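Local coordinates for chitin oligosaccharide binding protein NagB2 (Paenibacillus sp. FPU-7, PDB 7EHU) that binds chitin oligosaccharides such as N,N'-diacetylchitobiose and N,N',N''-triacetylchitotriose, probably as the extracellular solute-binding component of a sugar uptake system, at residues Trp198-Leu203 / Lys237-Leu242. Residues are numbered along the deposited sequence; the frame is centred on the assembly and turned at random.
Sequences WAINML and KRLKDL. With NAG (2-acetamido-2-deoxy-beta-D-glucopyranose), chain B.
Leu203 sends a single methyl, CD2, to meet both Leu239 and Leu242 of a helix segment whose direction makes 113° with its own, while Trp198, less than two turns earlier on the same helix, lies against a sugar. In this periplasmic-binding-protein fold, helix 197-212 thus joins the glycan pocket to a buried helix-helix interface. The segment axes stay 11.5 Å apart, a spacing that leucines, branched only at their far end, can bridge, and no hydrogen bond crosses between the segments. Leu203 and Leu242 reach toward each other tip to tip, with CD2 of Leu203 4.1 Å from CD1 of Leu242. Leu239 approaches obliquely; with CG anti to the backbone N (chi1 -179°), it extends toward helix 197-212. There its forked end serves two neighbours, CD1 going to Leu203 and CD2 lying 4.2 Å from CG2 of Ile200. Isoleucine suits that place because its beta-branch holds a methyl close to the backbone, where Leu239 can touch it. Leu239 also packs on Ala204 and Leu207, and Phe273 of strand 271-275 touches Leu203.

Trp198 offers the N-acetylglucosamine a broad flat surface. A chi1 of 77° turns its indole toward the sugar, on the side of the helix away from Leu239. The acetamido group brings N2 and methyl C8 down on one ring face while its carbonyl O7 turns away, and sugar carbons C3 and C1 sit near the benzene part. With an alanine here that face is gone, and the acetamido group would probably be freer to turn. Ser315 and Asp389 hydrogen-bond the sugar. N2 stands 3.4 Å above the indole plane, offset toward the rim, and C8 comes within 3.6 Å of NE1 of Trp198.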
loop_
_atom_site.group_PDB
_atom_site.type_symbol
_atom_site.label_atom_id
_atom_site.label_comp_id
_atom_site.label_asym_id
_atom_site.label_seq_id
_atom_site.Cartn_x
_atom_site.Cartn_y
_atom_site.Cartn_z
ATOM N N TRP A 198 3.529 9.343 3.481
ATOM C CA TRP A 198 3.671 8.015 2.894
ATOM C C TRP A 198 3.325 8.031 1.405
ATOM O O TRP A 198 3.842 7.212 0.634
ATOM C CB TRP A 198 2.786 7.004 3.632
ATOM C CG TRP A 198 1.330 7.078 3.275
ATOM C CD1 TRP A 198 0.380 7.883 3.842
ATOM C CD2 TRP A 198 0.667 6.345 2.232
ATOM N NE1 TRP A 198 -0.826 7.694 3.217
ATOM C CE2 TRP A 198 -0.675 6.754 2.230
ATOM C CE3 TRP A 198 1.088 5.375 1.299
ATOM C CZ2 TRP A 198 -1.604 6.202 1.367
ATOM C CZ3 TRP A 198 0.170 4.855 0.443
ATOM C CH2 TRP A 198 -1.159 5.272 0.473
ATOM N N ALA A 199 2.441 8.936 0.980
ATOM C CA ALA A 199 2.073 8.994 -0.435
ATOM C C ALA A 199 3.247 9.459 -1.290
ATOM O O ALA A 199 3.428 8.980 -2.419
ATOM C CB ALA A 199 0.876 9.918 -0.610
ATOM N N ILE A 200 4.042 10.400 -0.774
ATOM C CA ILE A 200 5.290 10.770 -1.437
ATOM C C ILE A 200 6.231 9.578 -1.455
ATOM O O ILE A 200 6.920 9.321 -2.448
ATOM C CB ILE A 200 5.941 11.977 -0.743
ATOM C CG1 ILE A 200 5.040 13.214 -0.763
ATOM C CG2 ILE A 200 7.282 12.315 -1.410
ATOM C CD1 ILE A 200 5.425 14.260 0.293
ATOM N N ASN A 201 6.277 8.835 -0.353
ATOM C CA ASN A 201 7.180 7.698 -0.268
ATOM C C ASN A 201 6.855 6.588 -1.253
ATOM O O ASN A 201 7.743 5.792 -1.568
ATOM C CB ASN A 201 7.263 7.153 1.157
ATOM C CG ASN A 201 8.132 8.022 2.062
ATOM O OD1 ASN A 201 8.968 8.793 1.597
ATOM N ND2 ASN A 201 7.947 7.870 3.363
ATOM N N MET A 202 5.624 6.500 -1.754
ATOM C CA MET A 202 5.367 5.520 -2.814
ATOM C C MET A 202 6.274 5.801 -3.997
ATOM O O MET A 202 6.962 4.916 -4.516
ATOM C CB MET A 202 3.905 5.612 -3.261
ATOM C CG MET A 202 2.913 5.038 -2.258
ATOM S SD MET A 202 1.278 4.727 -3.000
ATOM C CE MET A 202 0.625 6.407 -2.968
ATOM N N LEU A 203 6.293 7.055 -4.425
ATOM C CA LEU A 203 7.120 7.456 -5.547
ATOM C C LEU A 203 8.592 7.394 -5.197
ATOM O O LEU A 203 9.403 6.912 -5.993
ATOM C CB LEU A 203 6.712 8.861 -5.978
ATOM C CG LEU A 203 7.434 9.423 -7.198
ATOM C CD1 LEU A 203 7.288 8.513 -8.415
ATOM C CD2 LEU A 203 6.917 10.824 -7.517
ATOM N N LYS A 237 17.681 12.655 -5.286
ATOM C CA LYS A 237 17.971 13.746 -6.210
ATOM C C LYS A 237 16.942 13.813 -7.329
ATOM O O LYS A 237 16.486 14.901 -7.695
ATOM C CB LYS A 237 19.393 13.638 -6.769
ATOM C CG LYS A 237 20.451 13.932 -5.702
ATOM C CD LYS A 237 21.886 13.978 -6.212
ATOM C CE LYS A 237 21.910 14.768 -7.504
ATOM N NZ LYS A 237 23.167 15.104 -8.172
ATOM N N ARG A 238 16.574 12.674 -7.899
ATOM C CA ARG A 238 15.563 12.682 -8.949
ATOM C C ARG A 238 14.192 13.106 -8.416
ATOM O O ARG A 238 13.453 13.818 -9.106
ATOM C CB ARG A 238 15.505 11.312 -9.624
ATOM C CG ARG A 238 16.734 10.974 -10.475
ATOM C CD ARG A 238 16.754 9.514 -10.846
ATOM N NE ARG A 238 18.047 9.067 -11.355
ATOM C CZ ARG A 238 18.362 8.866 -12.620
ATOM N NH1 ARG A 238 17.475 9.029 -13.592
ATOM N NH2 ARG A 238 19.578 8.433 -12.899
ATOM N N LEU A 239 13.817 12.645 -7.219
ATOM C CA LEU A 239 12.545 13.064 -6.634
ATOM C C LEU A 239 12.501 14.578 -6.501
ATOM O O LEU A 239 11.521 15.225 -6.881
ATOM C CB LEU A 239 12.368 12.427 -5.258
ATOM C CG LEU A 239 11.078 12.746 -4.498
ATOM C CD1 LEU A 239 9.829 12.249 -5.216
ATOM C CD2 LEU A 239 11.156 12.163 -3.102
ATOM N N LYS A 240 13.570 15.158 -5.954
ATOM C CA LYS A 240 13.654 16.605 -5.835
ATOM C C LYS A 240 13.579 17.278 -7.202
ATOM O O LYS A 240 12.878 18.283 -7.361
ATOM C CB LYS A 240 14.945 16.959 -5.091
ATOM C CG LYS A 240 15.184 18.431 -4.825
ATOM C CD LYS A 240 14.026 19.089 -4.099
ATOM C CE LYS A 240 14.319 20.550 -3.783
ATOM N NZ LYS A 240 13.175 21.171 -3.074
ATOM N N ASP A 241 14.247 16.711 -8.214
ATOM C CA ASP A 241 14.220 17.329 -9.537
ATOM C C ASP A 241 12.813 17.318 -10.132
ATOM O O ASP A 241 12.424 18.270 -10.812
ATOM C CB ASP A 241 15.225 16.659 -10.486
ATOM C CG ASP A 241 15.542 17.527 -11.708
ATOM O OD1 ASP A 241 16.105 18.639 -11.526
ATOM O OD2 ASP A 241 15.228 17.110 -12.847
ATOM N N LEU A 242 12.021 16.281 -9.861
ATOM C CA LEU A 242 10.651 16.268 -10.358
ATOM C C LEU A 242 9.846 17.428 -9.784
ATOM O O LEU A 242 8.982 17.991 -10.463
ATOM C CB LEU A 242 9.970 14.962 -9.964
ATOM C CG LEU A 242 10.443 13.676 -10.638
ATOM C CD1 LEU A 242 9.741 12.488 -10.015
ATOM C CD2 LEU A 242 10.207 13.705 -12.139
HETATM C C1 NAG B . -0.542 1.400 2.120
HETATM C C2 NAG B . 0.321 1.957 3.226
HETATM C C3 NAG B . 1.776 2.068 2.772
HETATM C C4 NAG B . 2.267 0.726 2.239
HETATM C C5 NAG B . 1.324 0.208 1.157
HETATM C C6 NAG B . 1.688 -1.172 0.652
HETATM C C7 NAG B . -0.658 3.415 4.933
HETATM C C8 NAG B . -1.096 4.814 5.275
HETATM N N2 NAG B . -0.166 3.239 3.705
HETATM O O3 NAG B . 2.555 2.495 3.882
HETATM O O4 NAG B . 3.565 0.830 1.662
HETATM O O5 NAG B . -0.013 0.152 1.680
HETATM O O6 NAG B . 1.664 -2.139 1.691
HETATM O O7 NAG B . -0.735 2.488 5.741
#